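Local coordinates for Sec-alkylsulfatase (Pseudomonas sp., PDB 4AXH), which hydrolyses (R)-configured secondary alkyl sulfates with strict inversion, releasing (S)-alcohols and sulfate, as a zinc-dependent homodimer, at residues 32-37 / 240-245; 304-309 / 342-347. All blocks are in the same frame, centred on the assembly; numbering follows the deposited sequence.

Interaction 1 (32-37 / 240-245)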
# COMPACT_ATOMS: atom_id res chain seq x y z
N LEU A 32 -23.10 22.95 -23.14
CA LEU A 32 -23.15 22.09 -21.95
C LEU A 32 -23.94 20.78 -22.14
O LEU A 32 -24.04 19.99 -21.21
CB LEU A 32 -23.75 22.91 -20.80
CG LEU A 32 -22.80 23.36 -19.70
CD1 LEU A 32 -21.82 24.43 -20.18
CD2 LEU A 32 -23.59 23.90 -18.54
N ASP A 33 -24.50 20.57 -23.33
CA ASP A 33 -25.31 19.39 -23.64
C ASP A 33 -24.42 18.16 -23.92
O ASP A 33 -23.27 18.32 -24.32
CB ASP A 33 -26.25 19.67 -24.83
CG ASP A 33 -26.86 21.07 -24.87
OD1 ASP A 33 -26.13 22.03 -25.23
OD2 ASP A 33 -28.08 21.20 -24.55
N SER A 34 -24.96 16.94 -23.70
CA SER A 34 -24.25 15.67 -23.93
C SER A 34 -23.98 15.44 -25.44
O SER A 34 -24.83 14.93 -26.18
CB SER A 34 -25.01 14.50 -23.32
OG SER A 34 -24.34 13.27 -23.52
N LYS A 35 -22.77 15.84 -25.88
CA LYS A 35 -22.28 15.74 -27.27
C LYS A 35 -22.30 14.28 -27.77
O LYS A 35 -22.02 13.38 -26.98
CB LYS A 35 -20.86 16.31 -27.38
CG LYS A 35 -20.67 17.63 -26.64
CD LYS A 35 -21.03 18.86 -27.48
CE LYS A 35 -21.97 19.82 -26.80
NZ LYS A 35 -21.39 20.36 -25.54
N PRO A 36 -22.65 14.02 -29.06
CA PRO A 36 -22.66 12.63 -29.53
C PRO A 36 -21.24 12.12 -29.85
O PRO A 36 -20.24 12.81 -29.57
CB PRO A 36 -23.56 12.69 -30.77
CG PRO A 36 -23.31 14.06 -31.34
CD PRO A 36 -22.98 14.96 -30.16
N ALA A 37 -21.16 10.91 -30.44
CA ALA A 37 -19.88 10.31 -30.80
C ALA A 37 -19.22 11.11 -31.92
O ALA A 37 -19.85 11.43 -32.94
CB ALA A 37 -20.09 8.87 -31.24
N GLY A 240 -28.50 5.19 -20.08
CA GLY A 240 -28.61 5.39 -21.52
C GLY A 240 -27.27 5.30 -22.21
O GLY A 240 -26.23 5.50 -21.56
N ALA A 241 -27.29 5.02 -23.54
CA ALA A 241 -26.12 4.84 -24.42
C ALA A 241 -25.15 6.01 -24.42
O ALA A 241 -23.97 5.81 -24.73
CB ALA A 241 -26.57 4.51 -25.83
N GLN A 242 -25.63 7.22 -24.03
CA GLN A 242 -24.82 8.44 -23.93
C GLN A 242 -24.35 8.71 -22.49
O GLN A 242 -23.56 9.64 -22.27
CB GLN A 242 -25.58 9.64 -24.51
CG GLN A 242 -25.54 9.73 -26.03
CD GLN A 242 -25.54 11.17 -26.50
OE1 GLN A 242 -26.63 11.59 -27.10
NE2 GLN A 242 -24.56 11.90 -26.34
N ALA A 243 -24.84 7.91 -21.51
CA ALA A 243 -24.51 8.06 -20.09
C ALA A 243 -24.14 6.69 -19.37
O ALA A 243 -23.29 5.96 -19.89
CB ALA A 243 -25.63 8.79 -19.38
N GLN A 244 -24.76 6.36 -18.19
CA GLN A 244 -24.49 5.15 -17.43
C GLN A 244 -25.04 3.91 -18.11
O GLN A 244 -26.23 3.86 -18.42
CB GLN A 244 -25.04 5.26 -16.01
CG GLN A 244 -24.16 4.59 -14.95
CD GLN A 244 -24.57 3.17 -14.69
OE1 GLN A 244 -25.71 2.75 -14.92
NE2 GLN A 244 -23.65 2.39 -14.18
N VAL A 245 -24.20 2.89 -18.35
CA VAL A 245 -24.65 1.67 -19.01
C VAL A 245 -24.48 0.38 -18.19
O VAL A 245 -25.30 -0.53 -18.33
CB VAL A 245 -24.13 1.49 -20.46
CG1 VAL A 245 -24.60 2.63 -21.36
CG2 VAL A 245 -22.62 1.33 -20.52
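The side-chain amide of Q242 and the peptide carbonyl of S34 are the flat groups that meet, and they are not coplanar. NE2 of Q242 stands well above the carbonyl plane of S34, 68° out of it, whereas S34 O is tilted by 22° from the amide plane of Q242. The resulting hydrogen bond, Q242 NE2 to S34 O, measures 3.0 Å with an N-H...O angle of 148°, so it is bent and does not follow a carbonyl lone pair. Two further oxygens lie near the same nitrogen without qualifying as its acceptors: K35 O at 3.0 Å from Q242 NE2 and S34 OG at 3.1 Å from it both fail on angle. Q242 sits at the third position of a type I beta turn from G240 to A243, closed by A243 N to G240 O at 2.8 Å. This turn belongs to a loop of the metallo-beta-lactamase part of the chain, and the Q242 side chain, bent at chi2 with CG beside its own backbone N, projects from it to the N-terminal loop ahead of helix 39-48. The hydroxyl of Y510, on helix 495-511 of the alkyl sulfatase dimerisation region, is hydrogen-bonded to both Q242 NE2 and K35 O. On the same helix, D503 forms a salt bridge with K35 NZ, and Q507 NE2 is hydrogen-bonded to P36 O.

Interaction 2 (304-309 / 342-347)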
# COMPACT_ATOMS: atom_id res chain seq x y z
N LYS A 304 -20.84 -31.15 -6.53
CA LYS A 304 -19.68 -31.05 -7.44
C LYS A 304 -19.63 -29.64 -8.08
O LYS A 304 -19.31 -29.49 -9.28
CB LYS A 304 -19.67 -32.18 -8.51
CG LYS A 304 -18.97 -33.46 -8.08
CD LYS A 304 -18.66 -34.34 -9.28
CE LYS A 304 -17.19 -34.67 -9.39
NZ LYS A 304 -16.71 -34.65 -10.80
N VAL A 305 -20.01 -28.59 -7.28
CA VAL A 305 -20.05 -27.18 -7.66
C VAL A 305 -19.09 -26.40 -6.76
O VAL A 305 -18.98 -26.73 -5.57
CB VAL A 305 -21.45 -26.50 -7.77
CG1 VAL A 305 -22.52 -27.42 -8.35
CG2 VAL A 305 -21.92 -25.92 -6.46
N LEU A 306 -18.39 -25.40 -7.32
CA LEU A 306 -17.47 -24.57 -6.55
C LEU A 306 -17.93 -23.12 -6.58
O LEU A 306 -18.25 -22.58 -7.64
CB LEU A 306 -16.01 -24.72 -7.01
CG LEU A 306 -14.95 -23.80 -6.38
CD1 LEU A 306 -14.66 -24.19 -4.95
CD2 LEU A 306 -13.70 -23.79 -7.17
N ASN A 307 -18.00 -22.50 -5.39
CA ASN A 307 -18.37 -21.10 -5.27
C ASN A 307 -17.15 -20.32 -4.78
O ASN A 307 -16.65 -20.55 -3.68
CB ASN A 307 -19.62 -20.89 -4.41
CG ASN A 307 -20.11 -19.47 -4.45
OD1 ASN A 307 -19.34 -18.53 -4.62
ND2 ASN A 307 -21.41 -19.27 -4.30
N THR A 308 -16.67 -19.40 -5.62
CA THR A 308 -15.45 -18.60 -5.41
C THR A 308 -15.70 -17.20 -4.90
O THR A 308 -14.81 -16.34 -5.06
CB THR A 308 -14.66 -18.53 -6.71
OG1 THR A 308 -15.42 -17.78 -7.66
CG2 THR A 308 -14.34 -19.90 -7.26
N ALA A 309 -16.89 -16.93 -4.30
CA ALA A 309 -17.26 -15.61 -3.79
C ALA A 309 -16.96 -14.57 -4.90
O ALA A 309 -17.47 -14.74 -6.02
CB ALA A 309 -16.46 -15.31 -2.51
N GLU A 342 -6.30 -26.78 -7.62
CA GLU A 342 -5.74 -28.05 -7.21
C GLU A 342 -6.71 -28.84 -6.33
O GLU A 342 -6.94 -30.00 -6.63
CB GLU A 342 -4.41 -27.78 -6.50
CG GLU A 342 -3.76 -29.00 -5.86
CD GLU A 342 -2.37 -28.76 -5.30
OE1 GLU A 342 -2.03 -27.59 -4.99
OE2 GLU A 342 -1.61 -29.75 -5.19
N LYS A 343 -7.33 -28.21 -5.31
CA LYS A 343 -8.25 -28.90 -4.40
C LYS A 343 -9.61 -29.28 -4.98
O LYS A 343 -10.19 -30.30 -4.59
CB LYS A 343 -8.43 -28.13 -3.09
CG LYS A 343 -7.57 -28.63 -1.91
CD LYS A 343 -8.45 -29.22 -0.80
CE LYS A 343 -7.73 -29.51 0.50
NZ LYS A 343 -6.94 -30.77 0.45
N TYR A 344 -10.15 -28.45 -5.90
CA TYR A 344 -11.50 -28.67 -6.41
C TYR A 344 -11.67 -28.83 -7.90
O TYR A 344 -12.70 -29.36 -8.31
CB TYR A 344 -12.48 -27.60 -5.87
CG TYR A 344 -12.34 -27.35 -4.38
CD1 TYR A 344 -12.65 -28.34 -3.45
CD2 TYR A 344 -11.83 -26.14 -3.90
CE1 TYR A 344 -12.50 -28.13 -2.09
CE2 TYR A 344 -11.66 -25.92 -2.54
CZ TYR A 344 -12.00 -26.91 -1.63
OH TYR A 344 -11.82 -26.72 -0.28
N GLY A 345 -10.68 -28.40 -8.68
CA GLY A 345 -10.70 -28.45 -10.14
C GLY A 345 -11.12 -29.76 -10.78
O GLY A 345 -11.94 -29.76 -11.70
N ASP A 346 -10.61 -30.89 -10.25
CA ASP A 346 -10.95 -32.24 -10.74
C ASP A 346 -12.30 -32.76 -10.24
O ASP A 346 -12.85 -33.69 -10.86
CB ASP A 346 -9.83 -33.23 -10.41
CG ASP A 346 -8.43 -32.77 -10.76
OD1 ASP A 346 -8.26 -32.13 -11.83
OD2 ASP A 346 -7.49 -33.04 -9.96
N ARG A 347 -12.85 -32.13 -9.15
CA ARG A 347 -14.12 -32.41 -8.45
C ARG A 347 -15.25 -31.40 -8.74
O ARG A 347 -16.26 -31.39 -8.01
CB ARG A 347 -13.89 -32.34 -6.96
CG ARG A 347 -13.19 -33.50 -6.35
CD ARG A 347 -13.32 -33.38 -4.85
NE ARG A 347 -12.36 -32.52 -4.19
CZ ARG A 347 -12.36 -32.34 -2.88
NH1 ARG A 347 -13.29 -32.91 -2.12
NH2 ARG A 347 -11.42 -31.61 -2.30
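L306 extends CG anti to its backbone N (chi1 174°), which brings a methyl group against Y344, whose own CG is turned beside its backbone N and anti to its carbonyl carbon (chi1 -46°). The two belong to a beta-alpha-beta unit of the metallo-beta-lactamase fold: strand 305-307 is followed by helix 330-344 and then by strand 350-352, which lies parallel and adjacent to the first. L306 points toward the helix from its strand and Y344 points back, so the pair joins the last part of the crossover helix to the sheet. Their side chains cross at about a right angle, and CD1 of L306 approaches CD2 of Y344 to 3.6 Å, oblique to the ring. One face of that ring is taken by CB of the preceding K343, 3.8 Å above the plane and over its centre; Y299 of strand 296-300 also stacks with Y344. Nearer the surface, K304 CA lies 3.5 Å from R347 O in a CA-H...O contact; the K304 side chain has two deposited conformers, so its packing along R347 is tentative. Across the interface no hydrogen bond forms. R347 instead folds back on its own segment, where the guanidinium grips one carbonyl oxygen side-on, with K343 O at its edge and in its plane: NE of R347 lies 3.1 Å from K343 O, nearly along the C=O axis (162°), and NH2 of R347 lies 2.9 Å from that same oxygen.

In the fold
Interaction 1 is a surface contact with no buried residue among those touching, whereas interaction 2 is partly buried, with L306 and Y344 inside and the charged side chains at the margin. Their chemistry differs accordingly: 32-37 and 240-245 meet as two loops through a single amide-to-carbonyl hydrogen bond, but 304-309 and 342-347 join strand to helix by apolar packing. They hold no common elements. Centres lie 42 Å apart, and nearest atoms about 20 Å. Segments 240-245, 304-309 and 342-347 all belong to the metallo-beta-lactamase part of the chain; although the zinc ligand D310 directly follows A309, both contacts lie away from the zinc and sulfate sites.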